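PDB 3SLR: BF1531-like N-terminal domain-containing protein from Bacteroides fragilis, which is the N-terminal part of a longer protein of unestablished role, binds magnesium in its phosphatase domain and may hydrolyse ester bonds. Local coordinates for residues Y149-T152 with K153-Y156. Residues are numbered along the deposited sequence; the frame is centred on the assembly and turned at random.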
loop_
_atom_site.group_PDB
_atom_site.type_symbol
_atom_site.label_atom_id
_atom_site.label_comp_id
_atom_site.label_asym_id
_atom_site.label_seq_id
_atom_site.Cartn_x
_atom_site.Cartn_y
_atom_site.Cartn_z
ATOM N N TYR A 149 17.635 9.506 16.273
ATOM C CA TYR A 149 18.581 9.773 15.193
ATOM C C TYR A 149 18.953 8.507 14.403
ATOM O O TYR A 149 18.888 8.497 13.175
ATOM C CB TYR A 149 19.840 10.495 15.676
ATOM C CG TYR A 149 20.709 10.902 14.512
ATOM C CD1 TYR A 149 20.457 12.083 13.815
ATOM C CD2 TYR A 149 21.736 10.086 14.067
ATOM C CE1 TYR A 149 21.234 12.448 12.726
ATOM C CE2 TYR A 149 22.532 10.453 12.992
ATOM C CZ TYR A 149 22.276 11.635 12.320
ATOM O OH TYR A 149 23.048 12.012 11.233
ATOM N N GLN A 150 19.339 7.446 15.107
ATOM C CA GLN A 150 19.738 6.206 14.450
ATOM C C GLN A 150 18.622 5.629 13.587
ATOM O O GLN A 150 18.872 5.136 12.484
ATOM C CB GLN A 150 20.234 5.191 15.475
ATOM C CG GLN A 150 21.577 5.596 16.067
ATOM C CD GLN A 150 22.676 5.587 15.014
ATOM O OE1 GLN A 150 22.797 4.631 14.238
ATOM N NE2 GLN A 150 23.468 6.657 14.970
ATOM N N LEU A 151 17.389 5.690 14.081
ATOM C CA LEU A 151 16.268 5.143 13.312
ATOM C C LEU A 151 15.976 5.957 12.048
ATOM O O LEU A 151 15.667 5.405 11.003
ATOM C CB LEU A 151 15.010 5.036 14.175
ATOM C CG LEU A 151 14.072 3.957 13.632
ATOM C CD1 LEU A 151 14.760 2.617 13.819
ATOM C CD2 LEU A 151 12.731 3.947 14.347
ATOM N N THR A 152 16.071 7.274 12.157
ATOM C CA THR A 152 15.863 8.164 11.024
ATOM C C THR A 152 16.927 7.941 9.946
ATOM O O THR A 152 16.619 7.864 8.754
ATOM C CB THR A 152 15.862 9.627 11.496
ATOM O OG1 THR A 152 14.872 9.781 12.519
ATOM C CG2 THR A 152 15.556 10.588 10.329
ATOM N N LYS A 153 18.175 7.818 10.376
ATOM C CA LYS A 153 19.271 7.450 9.479
ATOM C C LYS A 153 19.003 6.090 8.825
ATOM O O LYS A 153 19.120 5.932 7.603
ATOM C CB LYS A 153 20.598 7.410 10.258
ATOM C CG LYS A 153 21.776 6.830 9.472
ATOM C CD LYS A 153 23.065 6.883 10.302
ATOM C CE LYS A 153 24.199 6.097 9.643
ATOM N NZ LYS A 153 25.469 6.186 10.435
ATOM N N LEU A 154 18.657 5.101 9.646
ATOM C CA LEU A 154 18.382 3.754 9.144
ATOM C C LEU A 154 17.304 3.741 8.051
ATOM O O LEU A 154 17.492 3.133 7.004
ATOM C CB LEU A 154 17.996 2.827 10.298
ATOM C CG LEU A 154 17.607 1.373 10.000
ATOM C CD1 LEU A 154 18.711 0.644 9.246
ATOM C CD2 LEU A 154 17.289 0.658 11.304
ATOM N N ASN A 155 16.174 4.402 8.289
ATOM C CA ASN A 155 15.078 4.353 7.316
ATOM C C ASN A 155 15.456 5.033 6.010
ATOM O O ASN A 155 15.057 4.593 4.921
ATOM C CB ASN A 155 13.796 4.963 7.887
ATOM C CG ASN A 155 13.027 3.985 8.733
ATOM O OD1 ASN A 155 12.925 2.810 8.386
ATOM N ND2 ASN A 155 12.504 4.448 9.866
ATOM N N TYR A 156 16.231 6.105 6.118
ATOM C CA TYR A 156 16.713 6.811 4.933
ATOM C C TYR A 156 17.639 5.921 4.109
ATOM O O TYR A 156 17.443 5.753 2.906
ATOM C CB TYR A 156 17.414 8.119 5.319
ATOM C CG TYR A 156 18.107 8.809 4.156
ATOM C CD1 TYR A 156 17.382 9.299 3.074
ATOM C CD2 TYR A 156 19.489 8.967 4.149
ATOM C CE1 TYR A 156 18.020 9.923 2.007
ATOM C CE2 TYR A 156 20.134 9.586 3.097
ATOM C CZ TYR A 156 19.396 10.061 2.030
ATOM O OH TYR A 156 20.055 10.670 0.996
HETATM O O HOH W 1 24.930 4.111 12.658
HETATM O O HOH W 2 25.732 7.345 13.445
#
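The polar ends of Q150 and K153 are joined by two waters, while CB of K153 also rests 3.6 Å from the backbone O of Q150. One water donates to OE1 of Q150 at 2.7 Å, the other accepts from NE2 of Q150 at 2.8 Å, and both accept from NZ of K153; the two waters thus tie NZ to both the oxygen and the nitrogen of the amide. K153 reaches them fully extended, with CG anti to the backbone N (chi1 171°). The one apolar side-chain contact puts CD1 of L151 4.1 Å from CD2 of L154, the two side chains crossing at a slant. L151 also runs alongside N155, both side chains pointing the same way, with CG of L151 4.1 Å from ND2 of N155.

Beneath these side chains run four i to i+4 backbone bonds, the mark of a regular alpha helix; the straightest, from K153 N to Y149 O (3.0 Å), has an angle of 173° at the hydrogen. Outside partners fix the polar ends. The Q150 amide bonds to A105 N and Q144 O, K153 NZ forms a salt bridge with D106, and N155 ND2 donates to Y128 O.

The segment belongs to helix 147-164 of the FkbH N-terminal domain, which links strands 122-126 and 168-171 of the parallel five-stranded sheet. There L154 packs on A105 and L109 of helix 104-118, and both leucines touch L89 of helix 86-94.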